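Local coordinates for hypothetical protein CG14615-PA (Drosophila melanogaster, PDB 1SQH), which is of uncharacterised function but belongs to the acetyltransferase-like families and may act as a glycine N-acyltransferase, at residues 84-96 / 115-128. Sequence-based numbering, arbitrary orientation.
Sequences SLHRDIVQSVSFF and LIEWTQGALLTNVD
S92 and V93 pair in parallel with L123 and L124, where strands 91-96 and 123-125 run side by side with their axes 33° apart. Three backbone bonds hold them. L123 N gives to Q91 O (2.6 Å), V93 N to L123 O, and T125 N to V93 O. At N126 the chain turns a corner, and the regular pairing is lost. The amide of N126 bridges this break, as ND2 donates to S94 OG (2.8 Å), which lies close to the amide plane. S94 OG also bonds to the hydroxyl of Y82.

At the other end, Q91 reaches into the loop before strand 123-128. Its CG is anti to the backbone N (chi1 180°) and the chain stays extended, which carries the amide to the loop backbone. There Q91 NE2 gives a nearly straight bond to L115 O (2.8 Å), and Q91 OE1 accepts from E117 N (2.9 Å). Both ends of the buried amide are used, which fixes its rotation. R87 grips the carboxylate of E117 end-on in a salt bridge. R87 NH2 meets E117 OE1 at 2.6 Å, and the longer bond from R87 NH1 to E117 OE2 is 3.2 Å. Both oxygens are approached from above the carboxylate plane. A water links E117 OE1 to Q91 N and Q120 O. A leucine in place of E117 would probably leave the R87 guanidinium without this countercharge and the water without one acceptor.

V93 packs on I116 and L124, with V93 CG1 4.2 Å from I116 CD1. L85 CD1 lies against L115 CB. The strands are neighbours in the eight-stranded mixed sheet. With helix 104-112 between them they form a beta-alpha-beta crossover, consistent with the acetyltransferase-like fold of this family.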
loop_
_atom_site.group_PDB
_atom_site.type_symbol
_atom_site.label_atom_id
_atom_site.label_comp_id
_atom_site.label_asym_id
_atom_site.label_seq_id
_atom_site.Cartn_x
_atom_site.Cartn_y
_atom_site.Cartn_z
ATOM N N SER A 84 -9.341 3.966 8.403
ATOM C CA SER A 84 -9.785 3.904 7.018
ATOM C C SER A 84 -10.272 2.490 6.723
ATOM O O SER A 84 -9.793 1.512 7.314
ATOM C CB SER A 84 -8.645 4.271 6.067
ATOM O OG SER A 84 -7.501 3.494 6.342
ATOM N N LEU A 85 -11.249 2.398 5.827
ATOM C CA LEU A 85 -11.807 1.122 5.423
ATOM C C LEU A 85 -11.692 1.020 3.909
ATOM O O LEU A 85 -12.095 1.941 3.187
ATOM C CB LEU A 85 -13.267 1.023 5.864
ATOM C CG LEU A 85 -13.502 0.902 7.378
ATOM C CD1 LEU A 85 -15.009 0.822 7.653
ATOM C CD2 LEU A 85 -12.809 -0.335 7.915
ATOM N N HIS A 86 -11.114 -0.090 3.455
ATOM C CA HIS A 86 -10.890 -0.378 2.037
ATOM C C HIS A 86 -11.547 -1.697 1.625
ATOM O O HIS A 86 -11.639 -2.642 2.416
ATOM C CB HIS A 86 -9.376 -0.423 1.761
ATOM C CG HIS A 86 -9.009 -0.891 0.382
ATOM N ND1 HIS A 86 -8.890 -2.227 0.056
ATOM C CD2 HIS A 86 -8.708 -0.201 -0.745
ATOM C CE1 HIS A 86 -8.529 -2.337 -1.211
ATOM N NE2 HIS A 86 -8.412 -1.122 -1.721
ATOM N N ARG A 87 -11.998 -1.765 0.380
ATOM C CA ARG A 87 -12.647 -2.969 -0.107
ATOM C C ARG A 87 -12.113 -3.470 -1.449
ATOM O O ARG A 87 -11.938 -2.691 -2.392
ATOM C CB ARG A 87 -14.154 -2.724 -0.236
ATOM C CG ARG A 87 -14.969 -3.965 -0.584
ATOM C CD ARG A 87 -15.961 -4.255 0.531
ATOM N NE ARG A 87 -15.581 -5.384 1.373
ATOM C CZ ARG A 87 -15.863 -5.464 2.673
ATOM N NH1 ARG A 87 -16.515 -4.478 3.275
ATOM N NH2 ARG A 87 -15.515 -6.537 3.370
ATOM N N ASP A 88 -11.841 -4.768 -1.509
ATOM C CA ASP A 88 -11.402 -5.435 -2.731
ATOM C C ASP A 88 -11.938 -6.869 -2.633
ATOM O O ASP A 88 -13.062 -7.140 -3.043
ATOM C CB ASP A 88 -9.878 -5.440 -2.868
ATOM C CG ASP A 88 -9.434 -5.937 -4.234
ATOM O OD1 ASP A 88 -10.327 -6.332 -5.013
ATOM O OD2 ASP A 88 -8.221 -5.937 -4.537
ATOM N N ILE A 89 -11.139 -7.784 -2.094
ATOM C CA ILE A 89 -11.597 -9.156 -1.908
ATOM C C ILE A 89 -12.185 -9.198 -0.501
ATOM O O ILE A 89 -13.300 -9.674 -0.295
ATOM C CB ILE A 89 -10.453 -10.171 -1.983
ATOM C CG1 ILE A 89 -9.923 -10.260 -3.416
ATOM C CG2 ILE A 89 -10.948 -11.543 -1.525
ATOM C CD1 ILE A 89 -8.838 -11.313 -3.583
ATOM N N VAL A 90 -11.414 -8.693 0.459
ATOM C CA VAL A 90 -11.851 -8.617 1.851
ATOM C C VAL A 90 -11.819 -7.141 2.259
ATOM O O VAL A 90 -11.665 -6.256 1.414
ATOM C CB VAL A 90 -10.914 -9.396 2.795
ATOM C CG1 VAL A 90 -10.861 -10.850 2.388
ATOM C CG2 VAL A 90 -9.522 -8.784 2.773
ATOM N N GLN A 91 -11.979 -6.879 3.552
ATOM C CA GLN A 91 -11.941 -5.513 4.053
ATOM C C GLN A 91 -10.542 -5.282 4.618
ATOM O O GLN A 91 -9.999 -6.130 5.333
ATOM C CB GLN A 91 -12.995 -5.305 5.159
ATOM C CG GLN A 91 -13.020 -3.884 5.752
ATOM C CD GLN A 91 -13.855 -3.773 7.027
ATOM O OE1 GLN A 91 -13.547 -4.402 8.050
ATOM N NE2 GLN A 91 -14.913 -2.966 6.974
ATOM N N SER A 92 -9.954 -4.143 4.275
ATOM C CA SER A 92 -8.630 -3.801 4.773
ATOM C C SER A 92 -8.783 -2.580 5.664
ATOM O O SER A 92 -9.468 -1.622 5.297
ATOM C CB SER A 92 -7.684 -3.497 3.613
ATOM O OG SER A 92 -7.431 -4.668 2.857
ATOM N N VAL A 93 -8.152 -2.629 6.833
ATOM C CA VAL A 93 -8.233 -1.538 7.790
ATOM C C VAL A 93 -6.869 -0.948 8.115
ATOM O O VAL A 93 -5.887 -1.668 8.313
ATOM C CB VAL A 93 -8.884 -2.002 9.131
ATOM C CG1 VAL A 93 -9.082 -0.816 10.055
ATOM C CG2 VAL A 93 -10.215 -2.684 8.867
ATOM N N SER A 94 -6.821 0.377 8.146
ATOM C CA SER A 94 -5.609 1.111 8.495
ATOM C C SER A 94 -6.027 2.081 9.587
ATOM O O SER A 94 -7.164 2.550 9.595
ATOM C CB SER A 94 -5.070 1.906 7.300
ATOM O OG SER A 94 -3.951 2.688 7.691
ATOM N N PHE A 95 -5.120 2.380 10.507
ATOM C CA PHE A 95 -5.442 3.307 11.579
ATOM C C PHE A 95 -4.202 3.815 12.300
ATOM O O PHE A 95 -3.154 3.168 12.306
ATOM C CB PHE A 95 -6.383 2.640 12.584
ATOM C CG PHE A 95 -5.821 1.393 13.207
ATOM C CD1 PHE A 95 -4.917 1.467 14.261
ATOM C CD2 PHE A 95 -6.179 0.137 12.720
ATOM C CE1 PHE A 95 -4.381 0.303 14.830
ATOM C CE2 PHE A 95 -5.649 -1.027 13.281
ATOM C CZ PHE A 95 -4.748 -0.939 14.335
ATOM N N PHE A 96 -4.342 4.990 12.904
ATOM C CA PHE A 96 -3.267 5.604 13.656
ATOM C C PHE A 96 -3.801 6.737 14.510
ATOM O O PHE A 96 -4.922 7.198 14.335
ATOM C CB PHE A 96 -2.175 6.174 12.737
ATOM C CG PHE A 96 -0.868 6.396 13.443
ATOM C CD1 PHE A 96 -0.005 5.325 13.671
ATOM C CD2 PHE A 96 -0.541 7.646 13.976
ATOM C CE1 PHE A 96 1.166 5.486 14.420
ATOM C CE2 PHE A 96 0.621 7.829 14.729
ATOM C CZ PHE A 96 1.478 6.743 14.953
ATOM N N LEU A 115 -18.110 -1.427 12.255
ATOM C CA LEU A 115 -17.900 -1.313 10.817
ATOM C C LEU A 115 -16.787 -2.250 10.353
ATOM O O LEU A 115 -16.624 -2.475 9.154
ATOM C CB LEU A 115 -17.548 0.129 10.437
ATOM C CG LEU A 115 -18.479 1.245 10.918
ATOM C CD1 LEU A 115 -18.051 2.563 10.273
ATOM C CD2 LEU A 115 -19.917 0.930 10.557
ATOM N N ILE A 116 -16.034 -2.791 11.310
ATOM C CA ILE A 116 -14.922 -3.692 11.021
ATOM C C ILE A 116 -15.370 -5.152 11.042
ATOM O O ILE A 116 -16.066 -5.589 11.958
ATOM C CB ILE A 116 -13.778 -3.501 12.041
ATOM C CG1 ILE A 116 -13.189 -2.095 11.906
ATOM C CG2 ILE A 116 -12.707 -4.537 11.815
ATOM C CD1 ILE A 116 -12.077 -1.792 12.885
ATOM N N GLU A 117 -14.959 -5.908 10.032
ATOM C CA GLU A 117 -15.342 -7.310 9.915
ATOM C C GLU A 117 -14.325 -8.253 10.565
ATOM O O GLU A 117 -13.633 -9.017 9.893
ATOM C CB GLU A 117 -15.549 -7.628 8.432
ATOM C CG GLU A 117 -16.382 -6.547 7.747
ATOM C CD GLU A 117 -16.615 -6.803 6.275
ATOM O OE1 GLU A 117 -15.843 -7.585 5.682
ATOM O OE2 GLU A 117 -17.555 -6.208 5.703
ATOM N N TRP A 118 -14.259 -8.184 11.892
ATOM C CA TRP A 118 -13.347 -8.996 12.694
ATOM C C TRP A 118 -13.470 -10.478 12.419
ATOM O O TRP A 118 -12.501 -11.222 12.537
ATOM C CB TRP A 118 -13.619 -8.795 14.189
ATOM C CG TRP A 118 -13.478 -7.394 14.671
ATOM C CD1 TRP A 118 -14.481 -6.544 15.020
ATOM C CD2 TRP A 118 -12.256 -6.682 14.873
ATOM N NE1 TRP A 118 -13.961 -5.342 15.432
ATOM C CE2 TRP A 118 -12.596 -5.400 15.351
ATOM C CE3 TRP A 118 -10.902 -7.005 14.695
ATOM C CZ2 TRP A 118 -11.631 -4.436 15.655
ATOM C CZ3 TRP A 118 -9.941 -6.045 14.997
ATOM C CH2 TRP A 118 -10.315 -4.776 15.473
ATOM N N THR A 119 -14.680 -10.898 12.073
ATOM C CA THR A 119 -14.988 -12.297 11.829
ATOM C C THR A 119 -15.027 -12.710 10.364
ATOM O O THR A 119 -15.077 -13.904 10.049
ATOM C CB THR A 119 -16.342 -12.627 12.488
ATOM O OG1 THR A 119 -16.158 -12.736 13.906
ATOM C CG2 THR A 119 -16.939 -13.909 11.929
ATOM N N GLN A 120 -14.985 -11.732 9.468
ATOM C CA GLN A 120 -15.065 -12.019 8.040
ATOM C C GLN A 120 -13.759 -11.907 7.263
ATOM O O GLN A 120 -13.765 -11.540 6.085
ATOM C CB GLN A 120 -16.127 -11.120 7.404
ATOM C CG GLN A 120 -17.550 -11.469 7.824
ATOM C CD GLN A 120 -18.544 -10.390 7.455
ATOM O OE1 GLN A 120 -18.624 -9.350 8.114
ATOM N NE2 GLN A 120 -19.302 -10.625 6.389
ATOM N N GLY A 121 -12.649 -12.224 7.921
ATOM C CA GLY A 121 -11.351 -12.180 7.269
ATOM C C GLY A 121 -10.748 -10.814 6.978
ATOM O O GLY A 121 -9.974 -10.674 6.028
ATOM N N ALA A 122 -11.078 -9.809 7.785
ATOM C CA ALA A 122 -10.551 -8.458 7.571
ATOM C C ALA A 122 -9.025 -8.407 7.650
ATOM O O ALA A 122 -8.413 -9.085 8.475
ATOM C CB ALA A 122 -11.151 -7.496 8.593
ATOM N N LEU A 123 -8.412 -7.594 6.794
ATOM C CA LEU A 123 -6.953 -7.460 6.798
ATOM C C LEU A 123 -6.513 -6.133 7.422
ATOM O O LEU A 123 -6.917 -5.055 6.974
ATOM C CB LEU A 123 -6.415 -7.561 5.370
ATOM C CG LEU A 123 -4.914 -7.308 5.183
ATOM C CD1 LEU A 123 -4.113 -8.352 5.938
ATOM C CD2 LEU A 123 -4.566 -7.338 3.694
ATOM N N LEU A 124 -5.699 -6.219 8.465
ATOM C CA LEU A 124 -5.185 -5.039 9.148
ATOM C C LEU A 124 -3.847 -4.674 8.491
ATOM O O LEU A 124 -2.855 -5.393 8.646
ATOM C CB LEU A 124 -4.985 -5.345 10.640
ATOM C CG LEU A 124 -6.205 -5.249 11.576
ATOM C CD1 LEU A 124 -7.474 -5.660 10.849
ATOM C CD2 LEU A 124 -5.971 -6.101 12.824
ATOM N N THR A 125 -3.827 -3.555 7.767
ATOM C CA THR A 125 -2.619 -3.114 7.050
ATOM C C THR A 125 -1.766 -2.060 7.759
ATOM O O THR A 125 -2.277 -1.206 8.493
ATOM C CB THR A 125 -2.989 -2.564 5.650
ATOM O OG1 THR A 125 -3.777 -1.373 5.794
ATOM C CG2 THR A 125 -3.784 -3.599 4.861
ATOM N N ASN A 126 -0.462 -2.113 7.511
ATOM C CA ASN A 126 0.493 -1.169 8.104
ATOM C C ASN A 126 0.235 -0.837 9.580
ATOM O O ASN A 126 0.160 0.335 9.955
ATOM C CB ASN A 126 0.555 0.135 7.271
ATOM C CG ASN A 126 -0.821 0.656 6.870
ATOM O OD1 ASN A 126 -1.433 0.177 5.895
ATOM N ND2 ASN A 126 -1.324 1.635 7.620
ATOM N N VAL A 127 0.133 -1.872 10.413
ATOM C CA VAL A 127 -0.119 -1.695 11.844
ATOM C C VAL A 127 1.157 -1.396 12.611
ATOM O O VAL A 127 2.135 -2.142 12.510
ATOM C CB VAL A 127 -0.742 -2.957 12.491
ATOM C CG1 VAL A 127 -1.198 -2.630 13.907
ATOM C CG2 VAL A 127 -1.891 -3.478 11.646
ATOM N N ASP A 128 1.133 -0.309 13.379
ATOM C CA ASP A 128 2.285 0.099 14.180
ATOM C C ASP A 128 2.585 -0.988 15.207
ATOM O O ASP A 128 1.666 -1.614 15.747
ATOM C CB ASP A 128 1.985 1.414 14.897
ATOM C CG ASP A 128 3.185 1.965 15.627
ATOM O OD1 ASP A 128 3.914 2.796 15.039
ATOM O OD2 ASP A 128 3.408 1.556 16.786
HETATM O O HOH W 1 -13.420 -8.814 5.630
HETATM O O HOH W 2 -2.918 0.541 10.938
#